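Local coordinates for uncharacterized protein (Bacteroides caccae, PDB 4L7A) that is of unknown function but is probably a zinc-dependent peptidase of the HExxH-bearing Peptidase_MA clan, at residues 166-171 against 196-201; 142-147 against 188-193; 72-77 against 84-89. All coordinates share one frame; numbering follows the deposited sequence.

Interaction 3 closes first along the chain, joining helices 59-81 and 83-88. Interactions 1 and 2 follow with alternating segments: 142-147 on helix 131-153, then the loop 166-171, the loop 188-193 and helix 195-208. The centres of interactions 1 and 2 lie about 9 Å apart, and they touch through Glu201, which bonds to both His144 and Thr188. The centre of interaction 3 is about 18 Å from that of interaction 2 and about 25 Å from that of interaction 1. It meets interaction 2 where Tyr77 reaches His143. Helix 131-153, carrying the HExxH sequence of a probable zinc site, thus stands between the helical hairpin and the loops 166-171 and 188-193 with helix 195-208.

Interaction 1 (166-171 against 196-201); sequences GNYTPT and SEDIAE
Tyr168 and Asp198 fasten the loop between helices 160-163 and 178-181 to helix 195-208, which packs against the HExxH helix of this probable zincin. The contact is essentially one hydrogen bond: Tyr168 OH donates to Asp198 OD2 at 2.6 Å. The hydroxyl meets OD2 on its anti side, 22° out of the carboxylate plane. Ring and carboxylate planes are turned 62° from each other, and the two side chains cross at about a right angle. Asp198 CB comes to the ring edge in its plane, 3.9 Å from Tyr168 CE1, while the phenol end does the polar work. With CG anti to the backbone N (chi1 -176°), the Asp198 carboxylate is swung out to the incoming hydroxyl. Lys232 makes a salt bridge with the same OD2, and Tyr160 OH bonds to OD1, so both oxygens of this buried acid have partners. A phenylalanine in place of Tyr168 would probably leave OD2 with Lys232 but no phenol donor, and the loop less firmly tied to the helix. Phe186 touches both Tyr168 and Asp198, and a backbone bond from Thr169 to Gly192 also anchors the loop. Asp198 thereby gathers helices 160-163 and 211-244, through Tyr160 and Lys232, onto helix 195-208, whose Ile199 and Ala200 pack against His151 and His144 of helix 131-153.

Interaction 2 (142-147 against 188-193); sequences MHHEFA and TPYAGS
His144 and Tyr190 meet ring to ring, with His144 CE1 3.7 Å from Tyr190 CE2. Their planes are inclined by only 27°, but the rings are slid so far past each other that they barely overlap, with centroids 5.8 Å apart. His144 CG lies anti to the backbone N (chi1 169°), which carries the imidazole out from helix 131-153 to the tyrosine. The polar link is indirect: water 1 is hydrogen-bonded to His144 NE2 at 3.1 Å and to Tyr190 OH at 2.6 Å, lying in the plane of the phenol ring. On its other nitrogen, ND1, His144 is bonded to Glu201, which fixes the rotation of the imidazole. Bonds inside the loop shape the turn bearing Tyr190. Thr188 OG1 accepts from Ala191 N at 3.1 Å, an ST motif, and also pairs with Glu201. Tyr190 O takes two donors, Ser193 N and Ser193 OG. Trp173 meets the Tyr190 ring edge-to-face. His144 and Glu145 open the HExxH sequence, and in zincins NE2 of this first histidine is a zinc ligand; Tyr190 probably lines the same site.

Interaction 3 (72-77 against 84-89); sequences CWLEAY and DFTRAC
Water 2 is gripped between Trp73 NE1, which donates to it at 2.9 Å, and Thr86 O, which accepts from it. It bridges two consecutive helices, 59-81 and 83-88, that turn back on each other as a helical hairpin. The short segments run at 137° with axes 9.1 Å apart at closest approach. Tyr77 is the centre of the apolar contact: its ring is sandwiched between Trp73 CD1, over the middle of one face, and Phe85 CZ, over the other. Phe85 comes in obliquely, its CE2 3.6 Å from Tyr77 CD2 and the ring planes at 41°. At the backbone end of Tyr77 the packing is tight, Thr86 OG1 standing 3.2 Å from Tyr77 CB; the hydroxyl is bonded chiefly to Asp78 OD1, with Gly82 O also within its reach. The other branch of Thr86, its methyl CG2, lies anti to the backbone N and meets Leu74 CD2 at 3.7 Å. Leu74 and Thr86 also pack on Tyr35 of helix 17-35, while Phe85 and Cys89 reach Leu150 of helix 131-153. Tyr77 OH runs on to His143 ND1 of that helix, so the hairpin is bonded to the residue just before the HExxH sequence. As the chain leaves the second helix, Cys89 makes a sulfur-aromatic contact, its SG at the edge of the Tyr77 ring, 3.7 Å from Tyr77 CE2.

Interaction 1 (166-171 against 196-201)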
loop_
_atom_site.group_PDB
_atom_site.type_symbol
_atom_site.label_atom_id
_atom_site.label_comp_id
_atom_site.label_asym_id
_atom_site.label_seq_id
_atom_site.Cartn_x
_atom_site.Cartn_y
_atom_site.Cartn_z
ATOM N N GLY A 166 26.086 -5.509 -7.638
ATOM C CA GLY A 166 27.124 -6.083 -6.811
ATOM C C GLY A 166 26.646 -6.282 -5.392
ATOM O O GLY A 166 27.162 -7.134 -4.717
ATOM N N ASN A 167 25.609 -5.568 -4.944
ATOM C CA ASN A 167 25.172 -5.706 -3.558
ATOM C C ASN A 167 23.801 -6.347 -3.354
ATOM O O ASN A 167 23.377 -6.493 -2.210
ATOM C CB ASN A 167 25.204 -4.326 -2.895
ATOM C CG ASN A 167 26.603 -3.861 -2.653
ATOM O OD1 ASN A 167 27.448 -4.661 -2.401
ATOM N ND2 ASN A 167 26.858 -2.587 -2.773
ATOM N N TYR A 168 23.137 -6.740 -4.441
ATOM C CA TYR A 168 21.852 -7.395 -4.342
ATOM C C TYR A 168 22.010 -8.848 -3.874
ATOM O O TYR A 168 22.982 -9.482 -4.172
ATOM C CB TYR A 168 21.130 -7.356 -5.696
ATOM C CG TYR A 168 20.569 -5.977 -6.024
ATOM C CD1 TYR A 168 19.457 -5.495 -5.362
ATOM C CD2 TYR A 168 21.187 -5.148 -6.926
ATOM C CE1 TYR A 168 18.937 -4.254 -5.630
ATOM C CE2 TYR A 168 20.677 -3.841 -7.211
ATOM C CZ TYR A 168 19.553 -3.415 -6.540
ATOM O OH TYR A 168 19.015 -2.192 -6.779
ATOM N N THR A 169 21.022 -9.361 -3.163
ATOM C CA THR A 169 20.993 -10.790 -2.793
ATOM C C THR A 169 19.621 -11.349 -3.156
ATOM O O THR A 169 18.720 -11.360 -2.321
ATOM C CB THR A 169 21.339 -11.005 -1.304
ATOM O OG1 THR A 169 20.453 -10.243 -0.474
ATOM C CG2 THR A 169 22.783 -10.583 -1.040
ATOM N N PRO A 170 19.430 -11.747 -4.437
ATOM C CA PRO A 170 18.095 -12.168 -4.902
ATOM C C PRO A 170 17.577 -13.335 -4.066
ATOM O O PRO A 170 16.430 -13.380 -3.773
ATOM C CB PRO A 170 18.295 -12.583 -6.368
ATOM C CG PRO A 170 19.665 -12.059 -6.773
ATOM C CD PRO A 170 20.437 -11.709 -5.511
ATOM N N THR A 171 18.447 -14.235 -3.666
ATOM C CA THR A 171 18.144 -15.223 -2.646
ATOM C C THR A 171 18.928 -14.871 -1.389
ATOM O O THR A 171 20.106 -14.562 -1.489
ATOM C CB THR A 171 18.549 -16.640 -3.117
ATOM O OG1 THR A 171 17.730 -16.993 -4.240
ATOM C CG2 THR A 171 18.285 -17.670 -1.988
ATOM N N SER A 196 14.209 -4.435 -9.266
ATOM C CA SER A 196 12.754 -4.127 -9.433
ATOM C C SER A 196 12.036 -3.995 -8.055
ATOM O O SER A 196 11.132 -3.185 -7.885
ATOM C CB SER A 196 12.065 -5.197 -10.279
ATOM O OG SER A 196 12.184 -6.420 -9.563
ATOM N N GLU A 197 12.459 -4.763 -7.064
ATOM C CA GLU A 197 11.925 -4.594 -5.709
ATOM C C GLU A 197 12.482 -3.354 -4.992
ATOM O O GLU A 197 11.763 -2.689 -4.217
ATOM C CB GLU A 197 12.040 -5.871 -4.868
ATOM C CG GLU A 197 10.852 -6.811 -5.126
ATOM C CD GLU A 197 10.851 -7.311 -6.522
ATOM O OE1 GLU A 197 11.797 -8.081 -6.830
ATOM O OE2 GLU A 197 9.971 -6.883 -7.324
ATOM N N ASP A 198 13.739 -3.030 -5.280
ATOM C CA ASP A 198 14.430 -1.862 -4.728
ATOM C C ASP A 198 13.653 -0.582 -5.091
ATOM O O ASP A 198 13.240 0.175 -4.218
ATOM C CB ASP A 198 15.879 -1.838 -5.249
ATOM C CG ASP A 198 16.733 -0.733 -4.668
ATOM O OD1 ASP A 198 16.232 0.237 -4.072
ATOM O OD2 ASP A 198 17.967 -0.860 -4.794
ATOM N N ILE A 199 13.381 -0.376 -6.345
ATOM C CA ILE A 199 12.690 0.813 -6.703
ATOM C C ILE A 199 11.214 0.838 -6.174
ATOM O O ILE A 199 10.741 1.910 -5.757
ATOM C CB ILE A 199 12.811 1.094 -8.185
ATOM C CG1 ILE A 199 12.209 2.459 -8.468
ATOM C CG2 ILE A 199 12.211 -0.040 -9.064
ATOM C CD1 ILE A 199 12.401 2.925 -9.897
ATOM N N ALA A 200 10.514 -0.308 -6.120
ATOM C CA ALA A 200 9.184 -0.335 -5.535
ATOM C C ALA A 200 9.234 0.025 -4.030
ATOM O O ALA A 200 8.354 0.717 -3.543
ATOM C CB ALA A 200 8.480 -1.705 -5.730
ATOM N N GLU A 201 10.291 -0.419 -3.342
ATOM C CA GLU A 201 10.481 -0.134 -1.917
ATOM C C GLU A 201 10.837 1.316 -1.658
ATOM O O GLU A 201 10.333 1.909 -0.700
ATOM C CB GLU A 201 11.554 -1.021 -1.316
ATOM C CG GLU A 201 11.124 -2.502 -1.098
ATOM C CD GLU A 201 10.122 -2.628 0.056
ATOM O OE1 GLU A 201 10.600 -2.707 1.209
ATOM O OE2 GLU A 201 8.886 -2.599 -0.181
#

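Interaction 2 (142-147 against 188-193)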
loop_
_atom_site.group_PDB
_atom_site.type_symbol
_atom_site.label_atom_id
_atom_site.label_comp_id
_atom_site.label_asym_id
_atom_site.label_seq_id
_atom_site.Cartn_x
_atom_site.Cartn_y
_atom_site.Cartn_z
HETATM N N MSE A 142 0.774 -2.046 -0.228
HETATM C CA MSE A 142 -0.058 -1.589 -1.321
HETATM C C MSE A 142 0.666 -0.629 -2.270
HETATM O O MSE A 142 0.687 -0.869 -3.464
HETATM C CB MSE A 142 -1.372 -0.971 -0.811
HETATM C CG MSE A 142 -2.311 -2.051 -0.235
HETATM SE SE MSE A 142 -3.766 -1.280 0.828
HETATM C CE MSE A 142 -5.022 -1.096 -0.661
ATOM N N HIS A 143 1.232 0.458 -1.727
ATOM C CA HIS A 143 1.990 1.387 -2.561
ATOM C C HIS A 143 3.129 0.696 -3.276
ATOM O O HIS A 143 3.484 1.049 -4.392
ATOM C CB HIS A 143 2.529 2.603 -1.784
ATOM C CG HIS A 143 1.452 3.464 -1.231
ATOM N ND1 HIS A 143 0.582 4.170 -2.047
ATOM C CD2 HIS A 143 1.046 3.688 0.044
ATOM C CE1 HIS A 143 -0.293 4.814 -1.297
ATOM N NE2 HIS A 143 -0.054 4.522 -0.026
ATOM N N HIS A 144 3.700 -0.312 -2.656
ATOM C CA HIS A 144 4.787 -1.043 -3.298
ATOM C C HIS A 144 4.220 -1.708 -4.579
ATOM O O HIS A 144 4.785 -1.594 -5.637
ATOM C CB HIS A 144 5.416 -2.078 -2.350
ATOM C CG HIS A 144 6.357 -3.039 -3.021
ATOM N ND1 HIS A 144 7.660 -3.214 -2.610
ATOM C CD2 HIS A 144 6.172 -3.908 -4.045
ATOM C CE1 HIS A 144 8.241 -4.137 -3.364
ATOM N NE2 HIS A 144 7.342 -4.601 -4.223
ATOM N N GLU A 145 3.114 -2.409 -4.459
ATOM C CA GLU A 145 2.496 -3.134 -5.601
ATOM C C GLU A 145 1.977 -2.201 -6.662
ATOM O O GLU A 145 2.105 -2.513 -7.854
ATOM C CB GLU A 145 1.382 -4.004 -5.108
ATOM C CG GLU A 145 1.880 -5.151 -4.192
ATOM C CD GLU A 145 2.677 -6.198 -4.964
ATOM O OE1 GLU A 145 2.275 -6.532 -6.122
ATOM O OE2 GLU A 145 3.715 -6.652 -4.452
ATOM N N PHE A 146 1.421 -1.056 -6.257
ATOM C CA PHE A 146 0.984 -0.084 -7.247
ATOM C C PHE A 146 2.169 0.452 -8.041
ATOM O O PHE A 146 2.097 0.536 -9.259
ATOM C CB PHE A 146 0.146 1.022 -6.656
ATOM C CG PHE A 146 -0.982 0.533 -5.801
ATOM C CD1 PHE A 146 -1.553 -0.714 -5.987
ATOM C CD2 PHE A 146 -1.471 1.323 -4.782
ATOM C CE1 PHE A 146 -2.588 -1.150 -5.154
ATOM C CE2 PHE A 146 -2.514 0.899 -3.985
ATOM C CZ PHE A 146 -3.060 -0.332 -4.163
ATOM N N ALA A 147 3.277 0.702 -7.365
ATOM C CA ALA A 147 4.443 1.149 -8.029
ATOM C C ALA A 147 4.935 0.138 -9.023
ATOM O O ALA A 147 5.321 0.485 -10.138
ATOM C CB ALA A 147 5.549 1.496 -7.011
ATOM N N THR A 188 15.256 -1.024 2.896
ATOM C CA THR A 188 14.792 -2.151 3.682
ATOM C C THR A 188 15.573 -3.372 3.244
ATOM O O THR A 188 16.171 -3.382 2.175
ATOM C CB THR A 188 13.290 -2.484 3.383
ATOM O OG1 THR A 188 13.097 -2.774 1.991
ATOM C CG2 THR A 188 12.408 -1.391 3.791
ATOM N N PRO A 189 15.540 -4.440 4.022
ATOM C CA PRO A 189 16.167 -5.700 3.552
ATOM C C PRO A 189 15.635 -6.163 2.228
ATOM O O PRO A 189 16.413 -6.556 1.356
ATOM C CB PRO A 189 15.772 -6.700 4.637
ATOM C CG PRO A 189 15.749 -5.849 5.888
ATOM C CD PRO A 189 15.143 -4.518 5.434
ATOM N N TYR A 190 14.312 -6.102 2.049
ATOM C CA TYR A 190 13.679 -6.520 0.788
ATOM C C TYR A 190 14.104 -5.713 -0.435
ATOM O O TYR A 190 14.211 -6.249 -1.539
ATOM C CB TYR A 190 12.150 -6.454 0.944
ATOM C CG TYR A 190 11.398 -7.139 -0.136
ATOM C CD1 TYR A 190 11.688 -8.426 -0.494
ATOM C CD2 TYR A 190 10.330 -6.551 -0.724
ATOM C CE1 TYR A 190 10.963 -9.069 -1.472
ATOM C CE2 TYR A 190 9.602 -7.202 -1.727
ATOM C CZ TYR A 190 9.903 -8.425 -2.068
ATOM O OH TYR A 190 9.157 -9.070 -3.037
ATOM N N ALA A 191 14.389 -4.440 -0.239
ATOM C CA ALA A 191 14.938 -3.591 -1.316
ATOM C C ALA A 191 16.294 -4.068 -1.793
ATOM O O ALA A 191 16.642 -3.899 -2.970
ATOM C CB ALA A 191 15.032 -2.169 -0.882
ATOM N N GLY A 192 17.027 -4.727 -0.917
ATOM C CA GLY A 192 18.292 -5.353 -1.277
ATOM C C GLY A 192 18.174 -6.708 -2.037
ATOM O O GLY A 192 19.173 -7.410 -2.184
ATOM N N SER A 193 16.984 -7.105 -2.497
ATOM C CA SER A 193 16.870 -8.394 -3.187
ATOM C C SER A 193 17.196 -8.270 -4.702
ATOM O O SER A 193 18.075 -8.955 -5.238
ATOM C CB SER A 193 15.452 -8.970 -2.989
ATOM O OG SER A 193 14.438 -8.032 -3.337
HETATM O O HOH W 1 7.668 -7.697 -4.612
#

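Interaction 3 (72-77 against 84-89)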
loop_
_atom_site.group_PDB
_atom_site.type_symbol
_atom_site.label_atom_id
_atom_site.label_comp_id
_atom_site.label_asym_id
_atom_site.label_seq_id
_atom_site.Cartn_x
_atom_site.Cartn_y
_atom_site.Cartn_z
ATOM N N CYS A 72 -7.157 7.592 1.883
ATOM C CA CYS A 72 -5.700 7.639 2.105
ATOM C C CYS A 72 -4.820 7.168 0.942
ATOM O O CYS A 72 -3.605 7.463 0.905
ATOM C CB CYS A 72 -5.364 6.838 3.332
ATOM S SG CYS A 72 -6.103 7.522 4.815
ATOM N N TRP A 73 -5.412 6.466 -0.000
ATOM C CA TRP A 73 -4.713 6.023 -1.213
ATOM C C TRP A 73 -5.429 6.562 -2.458
ATOM O O TRP A 73 -4.890 7.453 -3.145
ATOM C CB TRP A 73 -4.445 4.509 -1.223
ATOM C CG TRP A 73 -4.437 3.932 -2.580
ATOM C CD1 TRP A 73 -3.713 4.344 -3.663
ATOM C CD2 TRP A 73 -5.257 2.879 -3.021
ATOM N NE1 TRP A 73 -4.087 3.615 -4.777
ATOM C CE2 TRP A 73 -5.015 2.685 -4.377
ATOM C CE3 TRP A 73 -6.152 2.027 -2.374
ATOM C CZ2 TRP A 73 -5.639 1.655 -5.106
ATOM C CZ3 TRP A 73 -6.824 1.042 -3.138
ATOM C CH2 TRP A 73 -6.553 0.891 -4.475
ATOM N N LEU A 74 -6.663 6.111 -2.711
ATOM C CA LEU A 74 -7.309 6.400 -3.983
ATOM C C LEU A 74 -7.495 7.896 -4.201
ATOM O O LEU A 74 -7.088 8.400 -5.211
ATOM C CB LEU A 74 -8.642 5.705 -4.092
ATOM C CG LEU A 74 -8.615 4.208 -4.331
ATOM C CD1 LEU A 74 -9.984 3.622 -4.061
ATOM C CD2 LEU A 74 -8.216 3.881 -5.737
ATOM N N GLU A 75 -7.981 8.606 -3.192
ATOM C CA GLU A 75 -8.118 10.041 -3.276
ATOM C C GLU A 75 -6.809 10.814 -3.258
ATOM O O GLU A 75 -6.768 11.943 -3.766
ATOM C CB GLU A 75 -9.068 10.588 -2.216
ATOM C CG GLU A 75 -10.539 10.315 -2.545
ATOM C CD GLU A 75 -11.458 10.900 -1.471
ATOM O OE1 GLU A 75 -11.210 12.010 -0.958
ATOM O OE2 GLU A 75 -12.395 10.232 -1.092
ATOM N N ALA A 76 -5.748 10.214 -2.717
ATOM C CA ALA A 76 -4.456 10.881 -2.678
ATOM C C ALA A 76 -3.819 10.890 -4.053
ATOM O O ALA A 76 -3.293 11.890 -4.560
ATOM C CB ALA A 76 -3.539 10.197 -1.641
ATOM N N TYR A 77 -3.849 9.734 -4.648
ATOM C CA TYR A 77 -3.411 9.556 -6.011
ATOM C C TYR A 77 -4.233 10.448 -6.947
ATOM O O TYR A 77 -3.648 11.092 -7.818
ATOM C CB TYR A 77 -3.512 8.092 -6.414
ATOM C CG TYR A 77 -2.389 7.169 -5.927
ATOM C CD1 TYR A 77 -1.656 7.428 -4.773
ATOM C CD2 TYR A 77 -2.086 5.984 -6.641
ATOM C CE1 TYR A 77 -0.609 6.544 -4.341
ATOM C CE2 TYR A 77 -1.115 5.110 -6.224
ATOM C CZ TYR A 77 -0.362 5.394 -5.078
ATOM O OH TYR A 77 0.609 4.528 -4.734
ATOM N N ASP A 84 -6.724 9.303 -14.099
ATOM C CA ASP A 84 -6.086 8.381 -15.035
ATOM C C ASP A 84 -4.882 7.695 -14.460
ATOM O O ASP A 84 -4.654 6.509 -14.670
ATOM C CB ASP A 84 -5.673 9.119 -16.302
ATOM C CG ASP A 84 -6.861 9.465 -17.165
ATOM O OD1 ASP A 84 -7.858 8.752 -17.081
ATOM O OD2 ASP A 84 -6.826 10.458 -17.907
ATOM N N PHE A 85 -4.130 8.430 -13.672
ATOM C CA PHE A 85 -2.975 7.848 -12.964
ATOM C C PHE A 85 -3.446 6.799 -11.973
ATOM O O PHE A 85 -2.969 5.646 -11.935
ATOM C CB PHE A 85 -2.210 8.976 -12.253
ATOM C CG PHE A 85 -1.217 8.496 -11.257
ATOM C CD1 PHE A 85 -0.025 7.938 -11.676
ATOM C CD2 PHE A 85 -1.446 8.647 -9.919
ATOM C CE1 PHE A 85 0.903 7.496 -10.782
ATOM C CE2 PHE A 85 -0.496 8.220 -8.964
ATOM C CZ PHE A 85 0.675 7.636 -9.399
ATOM N N THR A 86 -4.421 7.181 -11.157
ATOM C CA THR A 86 -4.951 6.254 -10.146
ATOM C C THR A 86 -5.423 4.983 -10.775
ATOM O O THR A 86 -5.080 3.901 -10.307
ATOM C CB THR A 86 -6.085 6.901 -9.329
ATOM O OG1 THR A 86 -5.634 8.167 -8.866
ATOM C CG2 THR A 86 -6.476 6.050 -8.113
ATOM N N ARG A 87 -6.171 5.107 -11.867
ATOM C CA ARG A 87 -6.671 3.945 -12.566
ATOM C C ARG A 87 -5.548 3.119 -13.135
ATOM O O ARG A 87 -5.698 1.922 -13.276
ATOM C CB ARG A 87 -7.682 4.325 -13.685
ATOM C CG ARG A 87 -9.031 4.806 -13.115
ATOM C CD ARG A 87 -9.856 5.649 -14.118
ATOM N NE ARG A 87 -10.298 4.803 -15.219
ATOM C CZ ARG A 87 -11.297 3.902 -15.158
ATOM N NH1 ARG A 87 -11.999 3.682 -14.040
ATOM N NH2 ARG A 87 -11.626 3.208 -16.238
ATOM N N ALA A 88 -4.436 3.749 -13.524
ATOM C CA ALA A 88 -3.365 3.009 -14.192
ATOM C C ALA A 88 -2.641 2.019 -13.288
ATOM O O ALA A 88 -2.066 1.083 -13.788
ATOM C CB ALA A 88 -2.341 3.955 -14.818
ATOM N N CYS A 89 -2.622 2.250 -11.979
ATOM C CA CYS A 89 -1.965 1.332 -11.073
ATOM C C CYS A 89 -2.880 0.696 -10.027
ATOM O O CYS A 89 -2.407 0.302 -8.986
ATOM C CB CYS A 89 -0.794 2.024 -10.388
ATOM S SG CYS A 89 -1.138 3.588 -9.614
HETATM O O HOH W 2 -3.968 3.165 -7.687
#